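Local coordinates for class II aldolase/adducin N-terminal domain-containing protein (Thermoplasma acidophilum, PDB 3M4R) that is of unknown function but binds zinc in its N-terminal class II aldolase domain, the whole protein being probably an oxidoreductase, at residues H188-F193 with D202-I207; N155-P160 with K178-I183. All blocks are in the same frame, centred on the assembly; numbering follows the deposited sequence.

Interaction 1. Residues H188-F193 with D202-I207. With ZN (zinc ion), chain B.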
loop_
_atom_site.group_PDB
_atom_site.type_symbol
_atom_site.label_atom_id
_atom_site.label_comp_id
_atom_site.label_asym_id
_atom_site.label_seq_id
_atom_site.Cartn_x
_atom_site.Cartn_y
_atom_site.Cartn_z
ATOM N N HIS A 188 -12.835 0.240 -3.984
ATOM C CA HIS A 188 -11.622 1.015 -3.748
ATOM C C HIS A 188 -10.437 0.325 -4.412
ATOM O O HIS A 188 -9.863 0.867 -5.330
ATOM C CB HIS A 188 -11.371 1.166 -2.238
ATOM C CG HIS A 188 -10.192 2.037 -1.879
ATOM N ND1 HIS A 188 -9.897 2.362 -0.570
ATOM C CD2 HIS A 188 -9.238 2.642 -2.639
ATOM C CE1 HIS A 188 -8.792 3.090 -0.535
ATOM N NE2 HIS A 188 -8.384 3.299 -1.776
ATOM N N GLY A 189 -10.046 -0.852 -3.936
ATOM C CA GLY A 189 -8.902 -1.525 -4.530
ATOM C C GLY A 189 -8.402 -2.668 -3.687
ATOM O O GLY A 189 -9.187 -3.394 -3.054
ATOM N N LEU A 190 -7.079 -2.811 -3.672
ATOM C CA LEU A 190 -6.433 -3.948 -3.062
ATOM C C LEU A 190 -5.217 -3.529 -2.279
ATOM O O LEU A 190 -4.462 -2.647 -2.707
ATOM C CB LEU A 190 -6.002 -4.911 -4.149
ATOM C CG LEU A 190 -5.238 -6.182 -3.738
ATOM C CD1 LEU A 190 -6.078 -7.146 -2.854
ATOM C CD2 LEU A 190 -4.879 -6.912 -5.040
ATOM N N LEU A 191 -4.999 -4.220 -1.162
ATOM C CA LEU A 191 -3.753 -4.192 -0.460
ATOM C C LEU A 191 -3.104 -5.560 -0.435
ATOM O O LEU A 191 -3.738 -6.571 -0.079
ATOM C CB LEU A 191 -3.980 -3.756 0.961
ATOM C CG LEU A 191 -4.375 -2.291 1.159
ATOM C CD1 LEU A 191 -5.132 -2.209 2.474
ATOM C CD2 LEU A 191 -3.102 -1.377 1.152
ATOM N N THR A 192 -1.836 -5.585 -0.813
ATOM C CA THR A 192 -0.960 -6.736 -0.555
ATOM C C THR A 192 0.313 -6.310 0.156
ATOM O O THR A 192 0.645 -5.122 0.232
ATOM C CB THR A 192 -0.690 -7.522 -1.820
ATOM O OG1 THR A 192 -0.011 -6.726 -2.809
ATOM C CG2 THR A 192 -2.019 -8.128 -2.368
ATOM N N PHE A 193 1.037 -7.304 0.659
ATOM C CA PHE A 193 2.147 -7.051 1.533
ATOM C C PHE A 193 3.040 -8.292 1.671
ATOM O O PHE A 193 2.647 -9.412 1.310
ATOM C CB PHE A 193 1.590 -6.673 2.907
ATOM C CG PHE A 193 0.248 -7.286 3.184
ATOM C CD1 PHE A 193 0.130 -8.631 3.456
ATOM C CD2 PHE A 193 -0.893 -6.517 3.117
ATOM C CE1 PHE A 193 -1.158 -9.238 3.674
ATOM C CE2 PHE A 193 -2.145 -7.073 3.316
ATOM C CZ PHE A 193 -2.293 -8.451 3.600
ATOM N N ASP A 202 4.024 -10.354 -6.100
ATOM C CA ASP A 202 3.440 -11.605 -6.623
ATOM C C ASP A 202 2.009 -11.782 -6.093
ATOM O O ASP A 202 1.115 -12.244 -6.819
ATOM C CB ASP A 202 4.297 -12.833 -6.249
ATOM C CG ASP A 202 5.645 -12.909 -7.021
ATOM O OD1 ASP A 202 5.848 -12.197 -8.050
ATOM O OD2 ASP A 202 6.495 -13.745 -6.604
ATOM N N ARG A 203 1.794 -11.444 -4.818
ATOM C CA ARG A 203 0.469 -11.556 -4.226
ATOM C C ARG A 203 -0.491 -10.616 -4.908
ATOM O O ARG A 203 -1.663 -10.974 -5.115
ATOM C CB ARG A 203 0.461 -11.238 -2.730
ATOM C CG ARG A 203 1.066 -12.320 -1.874
ATOM C CD ARG A 203 1.379 -11.931 -0.434
ATOM N NE ARG A 203 1.783 -13.142 0.291
ATOM C CZ ARG A 203 2.503 -13.195 1.399
ATOM N NH1 ARG A 203 2.920 -12.105 1.978
ATOM N NH2 ARG A 203 2.809 -14.374 1.925
ATOM N N HIS A 204 -0.015 -9.426 -5.278
ATOM C CA HIS A 204 -0.884 -8.478 -5.963
ATOM C C HIS A 204 -1.354 -9.019 -7.330
ATOM O O HIS A 204 -2.539 -8.964 -7.672
ATOM C CB HIS A 204 -0.168 -7.147 -6.152
ATOM C CG HIS A 204 -1.061 -5.965 -5.973
ATOM N ND1 HIS A 204 -1.236 -5.348 -4.747
ATOM C CD2 HIS A 204 -1.823 -5.275 -6.853
ATOM C CE1 HIS A 204 -2.119 -4.363 -4.877
ATOM N NE2 HIS A 204 -2.461 -4.273 -6.149
ATOM N N ILE A 205 -0.407 -9.523 -8.113
ATOM C CA ILE A 205 -0.719 -10.021 -9.460
ATOM C C ILE A 205 -1.664 -11.207 -9.391
ATOM O O ILE A 205 -2.675 -11.235 -10.099
ATOM C CB ILE A 205 0.560 -10.389 -10.253
ATOM C CG1 ILE A 205 1.437 -9.156 -10.494
ATOM C CG2 ILE A 205 0.205 -11.086 -11.588
ATOM C CD1 ILE A 205 0.687 -7.962 -11.097
ATOM N N ASN A 206 -1.334 -12.176 -8.536
ATOM C CA ASN A 206 -2.140 -13.399 -8.373
ATOM C C ASN A 206 -3.589 -13.052 -8.076
ATOM O O ASN A 206 -4.485 -13.549 -8.747
ATOM C CB ASN A 206 -1.524 -14.306 -7.291
ATOM C CG ASN A 206 -0.382 -15.154 -7.841
ATOM O OD1 ASN A 206 -0.458 -15.612 -8.993
ATOM N ND2 ASN A 206 0.656 -15.394 -7.042
ATOM N N ILE A 207 -3.818 -12.109 -7.165
ATOM C CA ILE A 207 -5.184 -11.725 -6.799
ATOM C C ILE A 207 -5.913 -10.969 -7.895
ATOM O O ILE A 207 -7.075 -11.287 -8.220
ATOM C CB ILE A 207 -5.223 -10.912 -5.513
ATOM C CG1 ILE A 207 -4.910 -11.829 -4.314
ATOM C CG2 ILE A 207 -6.577 -10.213 -5.343
ATOM C CD1 ILE A 207 -4.360 -11.053 -3.118
HETATM ZN ZN ZN B . -6.655 4.067 -2.285
HETATM O O HOH W 1 -7.732 5.762 -2.518
#
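H204 meets strand 189-193 in two ways: its ring face takes a methyl of L190 and its ring edge binds T192. L190 CD2 stands 3.7 Å from the ring centroid and 8° off the ring normal, a nearly centred CH-pi contact. In the ring plane, H204 ND1 donates to T192 OG1 at 2.7 Å; A200 O is another hydrogen-bond partner of this hydroxyl. T192 chi1 of 62° sets OG1 between the backbone N and the carbonyl carbon, leaving CG2 to pack on I207 CD1 at 3.8 Å. I207 CG2 also touches L190 CD2 at 3.7 Å, completing the tightly packed, buried part. Replacing H204 by alanine would probably leave T192 OG1 without this donor, L190 CD2 without its ring and S131 OG without its partner on NE2. The solvent side lies at R203, partly exposed yet held by two polar partners: its extended chain brings NH1 to F193 O at 2.8 Å (N-H...O angle 161°), while NE pairs with D181. Just before the strand, H188 NE2 binds the zinc at 2.0 Å, alongside E116, H130, H132 and a water; H188 and G189 both face L185 in a classic beta bulge. The axes of strand 189-193 and helix 202-207 come within 7.6 Å as helix 197-215 packs over strand 189-194; L191 points away and touches V172 of helix 166-175, while strands 127-131 and 182-185 flank the strand.

Interaction 2. Residues N155-P160 with K178-I183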
loop_
_atom_site.group_PDB
_atom_site.type_symbol
_atom_site.label_atom_id
_atom_site.label_comp_id
_atom_site.label_asym_id
_atom_site.label_seq_id
_atom_site.Cartn_x
_atom_site.Cartn_y
_atom_site.Cartn_z
ATOM N N ASN A 155 -6.500 -16.370 -0.502
ATOM C CA ASN A 155 -6.405 -16.200 0.940
ATOM C C ASN A 155 -6.417 -14.720 1.253
ATOM O O ASN A 155 -5.367 -14.101 1.500
ATOM C CB ASN A 155 -5.163 -16.856 1.547
ATOM C CG ASN A 155 -5.242 -16.916 3.051
ATOM O OD1 ASN A 155 -6.318 -16.695 3.634
ATOM N ND2 ASN A 155 -4.121 -17.240 3.696
ATOM N N VAL A 156 -7.617 -14.149 1.217
ATOM C CA VAL A 156 -7.781 -12.717 1.393
ATOM C C VAL A 156 -8.846 -12.430 2.411
ATOM O O VAL A 156 -9.621 -13.279 2.732
ATOM C CB VAL A 156 -8.162 -12.026 0.089
ATOM C CG1 VAL A 156 -7.049 -12.195 -0.920
ATOM C CG2 VAL A 156 -9.514 -12.581 -0.451
ATOM N N VAL A 157 -8.842 -11.213 2.934
ATOM C CA VAL A 157 -9.909 -10.713 3.753
ATOM C C VAL A 157 -10.516 -9.640 2.893
ATOM O O VAL A 157 -9.800 -8.890 2.217
ATOM C CB VAL A 157 -9.374 -10.145 5.093
ATOM C CG1 VAL A 157 -10.387 -9.172 5.764
ATOM C CG2 VAL A 157 -9.059 -11.309 6.043
ATOM N N VAL A 158 -11.836 -9.566 2.904
ATOM C CA VAL A 158 -12.569 -8.591 2.102
ATOM C C VAL A 158 -13.233 -7.608 3.057
ATOM O O VAL A 158 -13.775 -8.011 4.072
ATOM C CB VAL A 158 -13.616 -9.285 1.218
ATOM C CG1 VAL A 158 -14.454 -8.244 0.471
ATOM C CG2 VAL A 158 -12.919 -10.226 0.252
ATOM N N LEU A 159 -13.107 -6.315 2.771
ATOM C CA LEU A 159 -13.751 -5.265 3.558
ATOM C C LEU A 159 -14.813 -4.572 2.731
ATOM O O LEU A 159 -14.632 -4.392 1.533
ATOM C CB LEU A 159 -12.720 -4.227 4.010
ATOM C CG LEU A 159 -12.098 -4.329 5.400
ATOM C CD1 LEU A 159 -11.644 -5.739 5.677
ATOM C CD2 LEU A 159 -10.932 -3.333 5.525
ATOM N N PRO A 160 -15.916 -4.141 3.370
ATOM C CA PRO A 160 -16.944 -3.426 2.636
ATOM C C PRO A 160 -16.430 -2.081 2.242
ATOM O O PRO A 160 -15.335 -1.715 2.680
ATOM C CB PRO A 160 -18.057 -3.266 3.679
ATOM C CG PRO A 160 -17.322 -3.068 4.913
ATOM C CD PRO A 160 -16.209 -4.105 4.816
ATOM N N LYS A 178 -2.501 -12.775 10.547
ATOM C CA LYS A 178 -1.325 -13.567 10.147
ATOM C C LYS A 178 -1.675 -14.546 9.002
ATOM O O LYS A 178 -2.759 -15.098 8.964
ATOM C CB LYS A 178 -0.785 -14.371 11.350
ATOM N N GLY A 179 -0.772 -14.689 8.042
ATOM C CA GLY A 179 -0.900 -15.659 6.974
ATOM C C GLY A 179 -1.706 -15.331 5.735
ATOM O O GLY A 179 -1.692 -16.136 4.798
ATOM N N ILE A 180 -2.428 -14.206 5.705
ATOM C CA ILE A 180 -3.225 -13.838 4.511
ATOM C C ILE A 180 -2.344 -13.235 3.424
ATOM O O ILE A 180 -1.245 -12.773 3.711
ATOM C CB ILE A 180 -4.430 -12.922 4.847
ATOM C CG1 ILE A 180 -3.979 -11.549 5.372
ATOM C CG2 ILE A 180 -5.296 -13.614 5.875
ATOM C CD1 ILE A 180 -5.085 -10.511 5.440
ATOM N N ASP A 181 -2.806 -13.258 2.175
ATOM C CA ASP A 181 -2.040 -12.729 1.049
ATOM C C ASP A 181 -2.502 -11.312 0.644
ATOM O O ASP A 181 -1.812 -10.585 -0.100
ATOM C CB ASP A 181 -2.150 -13.642 -0.158
ATOM C CG ASP A 181 -1.500 -15.026 0.073
ATOM O OD1 ASP A 181 -0.421 -15.107 0.690
ATOM O OD2 ASP A 181 -2.078 -16.020 -0.356
ATOM N N GLY A 182 -3.656 -10.894 1.129
ATOM C CA GLY A 182 -4.201 -9.626 0.631
ATOM C C GLY A 182 -5.428 -9.200 1.394
ATOM O O GLY A 182 -6.063 -10.019 2.047
ATOM N N ILE A 183 -5.722 -7.896 1.334
ATOM C CA ILE A 183 -6.950 -7.320 1.850
ATOM C C ILE A 183 -7.624 -6.577 0.699
ATOM O O ILE A 183 -7.018 -5.704 0.079
ATOM C CB ILE A 183 -6.692 -6.326 2.965
ATOM C CG1 ILE A 183 -6.068 -7.039 4.178
ATOM C CG2 ILE A 183 -7.984 -5.623 3.336
ATOM C CD1 ILE A 183 -5.671 -6.053 5.365
#
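With chi1 of N155 at -168°, CG lies opposite the backbone N and the amide swings across I180, their side chains crossing at about a right angle; I180 holds CG1 between its own N and carbonyl carbon, from where CD1 reaches V157 CG2 at 4.1 Å. These groups meet just ahead of the two parallel strands of a beta-alpha-beta unit, in which strand 156-159 and strand 182-185 run side by side and helix 166-175 makes the crossover. The evidence for parallel pairing is the bridge of V157 with I183, whose CA atoms are 4.9 Å apart, and the 38° between the end-to-end directions of the touching parts. V157 N donates to G182 O at 3.2 Å. That same oxygen also receives a CA-H...O contact from V156, so two neighbouring residues converge on one carbonyl. V157 and I183 place their side chains on one face of the sheet, where helix 166-175 covers them through C175 and V172; L159 adds its CD2 there, 4.3 Å from I183 CG2. V156 turns to the other face, against A150 of helix 146-153. G182 gives that face no side chain, and V156 CG1 lies against its backbone. G182 N is buried with no hydrogen-bonding partner in the model. D181 uses its carboxylate for a salt bridge to R203, whereas its backbone is held by the residue just before strand 156-159: D181 N donates to N155 O at 2.8 Å, with a nearly straight N-H...O angle of 170°.

Interactions 1 and 2 lie in series along the chain, interaction 2 closing before interaction 1 opens, with centres about 9 Å apart. They share the mixed sheet of the class II aldolase domain, where strand 182-185 stands between 156-159, to which it is parallel, and 189-194, to which it is antiparallel. Direct evidence of coupling comes from L191 O and I183 N, 2.8 Å apart and probably hydrogen-bonded, and from the salt bridge of R203 NE to D181 OD1 at 3.0 Å. Helix 197-215 is thereby tied to D181, in the loop leading into strand 182-185. These strands form one end of the sheet, from 189-194, which follows zinc ligand H188, to the outermost 156-159; beyond 189-194 comes 127-131.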